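Local atomic coordinates of Alr3790 protein (Anabaena sp., PDB entry 3HIX), a protein that is of unknown function but contains a rhodanese-like domain, a fold shared with sulfurtransferases. Residues Ala13-Tyr25 and Ile30-Val42. Residues are numbered along the deposited sequence; the frame is centred on the assembly and turned at random.
Sequences AFTILDVRDRSTY and IMGAMAMPIEDLV
The carbonyl O of I16 is approached by two groups of 30-42: M34 N donates a hydrogen bond to it at 2.8 Å, and A33 CA adds a CA-H...O contact. The pairing continues as D18 N gives to M34 O (2.9 Å, N-H...O angle 176°) and M36 N to D18 O, which with the bridges L17-M34 and D18-A35 establishes a parallel register. Past the strands, I38 N still reaches V19 O, at 3.2 Å and less straight.

On the face carrying D18 and A35, the Y25 side chain, its CG anti to the backbone N (chi1 174°), reaches across to 33-35. A35 CB sits over the centre of the Y25 ring, 3.6 Å from the centroid and 5° off the normal, a CH-pi contact, while Y25 OH donates to A33 O (2.8 Å), which lies at the ring edge. R20 grips the D18 carboxylate side-on through NE and NH2, and its backbone N closes an Asx turn on D18 OD1.

On the face of L17 and M34, L17 CD1 meets M36 SE (3.9 Å) and L41 CD1; beyond the strand end, V19 CG1 packs on L41 CD2 (3.9 Å). Strand 34-35 forms one edge of the four-stranded sheet, reached from 15-18 through helix 22-26 and short strand 29-30: a beta-alpha-beta crossover of the rhodanese-like alpha/beta fold.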
# COMPACT_ATOMS: atom_id res chain seq x y z
N ALA A 13 -9.58 -9.60 -8.43
CA ALA A 13 -10.62 -8.64 -7.98
C ALA A 13 -10.01 -7.25 -7.76
O ALA A 13 -10.37 -6.29 -8.44
CB ALA A 13 -11.28 -9.14 -6.69
N PHE A 14 -9.09 -7.16 -6.80
CA PHE A 14 -8.43 -5.88 -6.51
C PHE A 14 -7.03 -6.09 -5.97
O PHE A 14 -6.72 -7.15 -5.42
CB PHE A 14 -9.26 -5.07 -5.52
CG PHE A 14 -9.50 -5.76 -4.21
CD1 PHE A 14 -10.58 -6.62 -4.05
CD2 PHE A 14 -8.64 -5.56 -3.13
CE1 PHE A 14 -10.80 -7.27 -2.84
CE2 PHE A 14 -8.85 -6.21 -1.92
CZ PHE A 14 -9.93 -7.06 -1.77
N THR A 15 -6.18 -5.08 -6.13
CA THR A 15 -4.80 -5.14 -5.67
C THR A 15 -4.60 -4.22 -4.48
O THR A 15 -5.16 -3.13 -4.44
CB THR A 15 -3.84 -4.72 -6.80
OG1 THR A 15 -3.99 -5.61 -7.91
CG2 THR A 15 -2.39 -4.74 -6.33
N ILE A 16 -3.82 -4.66 -3.51
CA ILE A 16 -3.58 -3.86 -2.32
C ILE A 16 -2.13 -3.36 -2.33
O ILE A 16 -1.20 -4.13 -2.54
CB ILE A 16 -3.86 -4.69 -1.04
CG1 ILE A 16 -5.31 -5.16 -1.05
CG2 ILE A 16 -3.56 -3.85 0.20
CD1 ILE A 16 -5.70 -6.04 0.13
N LEU A 17 -1.96 -2.06 -2.12
CA LEU A 17 -0.63 -1.45 -2.12
C LEU A 17 -0.31 -0.88 -0.75
O LEU A 17 -1.14 -0.20 -0.15
CB LEU A 17 -0.55 -0.33 -3.16
CG LEU A 17 -0.92 -0.66 -4.61
CD1 LEU A 17 -0.56 0.52 -5.50
CD2 LEU A 17 -0.17 -1.91 -5.09
N ASP A 18 0.89 -1.18 -0.26
CA ASP A 18 1.36 -0.70 1.03
C ASP A 18 2.36 0.40 0.65
O ASP A 18 3.40 0.11 0.08
CB ASP A 18 2.09 -1.84 1.79
CG ASP A 18 2.46 -1.45 3.21
OD1 ASP A 18 2.71 -0.25 3.47
OD2 ASP A 18 2.54 -2.35 4.08
N VAL A 19 2.03 1.65 0.96
CA VAL A 19 2.88 2.78 0.61
C VAL A 19 3.82 3.24 1.73
O VAL A 19 4.49 4.26 1.61
CB VAL A 19 2.04 4.00 0.14
CG1 VAL A 19 1.30 3.64 -1.13
CG2 VAL A 19 1.06 4.44 1.23
N ARG A 20 3.86 2.47 2.81
CA ARG A 20 4.75 2.81 3.91
C ARG A 20 6.19 2.46 3.54
O ARG A 20 6.44 1.84 2.51
CB ARG A 20 4.36 2.03 5.17
CG ARG A 20 2.94 2.32 5.65
CD ARG A 20 2.54 1.37 6.77
NE ARG A 20 2.67 -0.03 6.36
CZ ARG A 20 2.70 -1.06 7.20
NH1 ARG A 20 2.60 -0.85 8.50
NH2 ARG A 20 2.88 -2.29 6.74
N ASP A 21 7.12 2.87 4.39
CA ASP A 21 8.54 2.59 4.19
C ASP A 21 8.70 1.07 4.08
O ASP A 21 8.06 0.33 4.82
CB ASP A 21 9.32 3.11 5.40
CG ASP A 21 10.73 3.52 5.05
OD1 ASP A 21 10.89 4.45 4.24
OD2 ASP A 21 11.67 2.90 5.59
N ARG A 22 9.55 0.61 3.17
CA ARG A 22 9.76 -0.82 2.98
C ARG A 22 10.18 -1.52 4.28
O ARG A 22 9.86 -2.70 4.48
CB ARG A 22 10.82 -1.07 1.90
CG ARG A 22 11.23 -2.54 1.74
CD ARG A 22 10.02 -3.44 1.50
NE ARG A 22 10.34 -4.86 1.65
CZ ARG A 22 10.59 -5.69 0.64
NH1 ARG A 22 10.57 -5.25 -0.61
NH2 ARG A 22 10.86 -6.97 0.89
N SER A 23 10.89 -0.80 5.14
CA SER A 23 11.34 -1.36 6.41
C SER A 23 10.12 -1.69 7.25
O SER A 23 10.10 -2.68 7.98
CB SER A 23 12.21 -0.35 7.17
OG SER A 23 11.42 0.72 7.67
N THR A 24 9.10 -0.85 7.14
CA THR A 24 7.86 -1.01 7.87
C THR A 24 7.09 -2.19 7.28
O THR A 24 6.54 -3.02 8.01
CB THR A 24 7.00 0.26 7.77
OG1 THR A 24 7.76 1.38 8.25
CG2 THR A 24 5.74 0.12 8.60
N TYR A 25 7.06 -2.26 5.96
CA TYR A 25 6.39 -3.34 5.25
C TYR A 25 6.92 -4.69 5.76
O TYR A 25 6.14 -5.59 6.08
CB TYR A 25 6.62 -3.16 3.75
CG TYR A 25 6.11 -4.28 2.85
CD1 TYR A 25 6.93 -5.36 2.53
CD2 TYR A 25 4.83 -4.22 2.28
CE1 TYR A 25 6.49 -6.36 1.65
CE2 TYR A 25 4.38 -5.21 1.40
CZ TYR A 25 5.22 -6.28 1.09
OH TYR A 25 4.79 -7.24 0.21
N ILE A 30 -0.39 -6.34 5.03
CA ILE A 30 -1.59 -7.08 4.66
C ILE A 30 -1.16 -8.19 3.71
O ILE A 30 -0.41 -7.96 2.76
CB ILE A 30 -2.62 -6.14 3.97
CG1 ILE A 30 -3.18 -5.15 5.00
CG2 ILE A 30 -3.74 -6.95 3.33
CD1 ILE A 30 -4.23 -4.19 4.44
N MSE A 31 -1.62 -9.40 3.98
CA MSE A 31 -1.26 -10.54 3.15
C MSE A 31 -1.57 -10.25 1.69
O MSE A 31 -2.68 -9.87 1.34
CB MSE A 31 -2.02 -11.78 3.61
CG MSE A 31 -1.71 -13.05 2.81
SE MSE A 31 -2.55 -14.62 3.61
CE MSE A 31 -1.50 -14.72 5.23
N GLY A 32 -0.57 -10.44 0.84
CA GLY A 32 -0.75 -10.21 -0.58
C GLY A 32 -0.56 -8.78 -1.06
O GLY A 32 -0.59 -8.52 -2.26
N ALA A 33 -0.37 -7.84 -0.14
CA ALA A 33 -0.18 -6.45 -0.53
C ALA A 33 1.20 -6.27 -1.14
O ALA A 33 2.14 -6.95 -0.76
CB ALA A 33 -0.34 -5.53 0.67
N MSE A 34 1.30 -5.36 -2.10
CA MSE A 34 2.57 -5.08 -2.76
C MSE A 34 3.28 -3.90 -2.11
O MSE A 34 2.63 -2.92 -1.72
CB MSE A 34 2.35 -4.75 -4.23
CG MSE A 34 1.51 -5.75 -4.98
SE MSE A 34 1.30 -5.14 -6.81
CE MSE A 34 3.11 -5.43 -7.40
N ALA A 35 4.60 -4.00 -2.00
CA ALA A 35 5.40 -2.93 -1.41
C ALA A 35 5.62 -1.82 -2.45
O ALA A 35 6.29 -2.03 -3.45
CB ALA A 35 6.74 -3.47 -0.96
N MSE A 36 5.06 -0.66 -2.19
CA MSE A 36 5.24 0.46 -3.11
C MSE A 36 5.32 1.75 -2.32
O MSE A 36 4.37 2.52 -2.27
CB MSE A 36 4.10 0.51 -4.13
CG MSE A 36 4.30 -0.47 -5.31
SE MSE A 36 3.08 -0.10 -6.80
CE MSE A 36 3.34 -1.72 -7.82
N PRO A 37 6.46 1.99 -1.67
CA PRO A 37 6.70 3.19 -0.87
C PRO A 37 6.39 4.47 -1.66
O PRO A 37 6.63 4.54 -2.87
CB PRO A 37 8.17 3.07 -0.50
CG PRO A 37 8.37 1.59 -0.42
CD PRO A 37 7.64 1.11 -1.65
N ILE A 38 5.85 5.47 -0.97
CA ILE A 38 5.47 6.75 -1.57
C ILE A 38 6.43 7.30 -2.63
O ILE A 38 6.01 7.66 -3.72
CB ILE A 38 5.30 7.84 -0.46
CG1 ILE A 38 3.90 7.76 0.14
CG2 ILE A 38 5.54 9.23 -1.04
CD1 ILE A 38 2.80 8.28 -0.78
N GLU A 39 7.71 7.36 -2.29
CA GLU A 39 8.70 7.90 -3.22
C GLU A 39 8.78 7.21 -4.58
O GLU A 39 9.13 7.86 -5.57
CB GLU A 39 10.09 7.89 -2.57
CG GLU A 39 10.23 8.78 -1.34
CD GLU A 39 9.43 8.30 -0.14
OE1 GLU A 39 9.17 7.07 -0.06
OE2 GLU A 39 9.08 9.13 0.72
N ASP A 40 8.46 5.92 -4.66
CA ASP A 40 8.52 5.20 -5.94
C ASP A 40 7.16 4.72 -6.44
O ASP A 40 7.07 4.04 -7.45
CB ASP A 40 9.44 3.99 -5.83
CG ASP A 40 10.90 4.38 -5.82
OD1 ASP A 40 11.34 5.07 -6.77
OD2 ASP A 40 11.61 4.00 -4.87
N LEU A 41 6.10 5.11 -5.74
CA LEU A 41 4.75 4.69 -6.08
C LEU A 41 4.29 4.90 -7.52
O LEU A 41 3.94 3.94 -8.21
CB LEU A 41 3.76 5.36 -5.14
CG LEU A 41 2.29 5.03 -5.36
CD1 LEU A 41 2.03 3.52 -5.26
CD2 LEU A 41 1.48 5.79 -4.34
N VAL A 42 4.28 6.15 -7.99
CA VAL A 42 3.83 6.39 -9.35
C VAL A 42 4.64 5.60 -10.37
O VAL A 42 4.07 5.01 -11.29
CB VAL A 42 3.88 7.89 -9.71
CG1 VAL A 42 3.48 8.09 -11.17
CG2 VAL A 42 2.95 8.67 -8.80
O HOH W 1 -2.86 -7.31 -3.54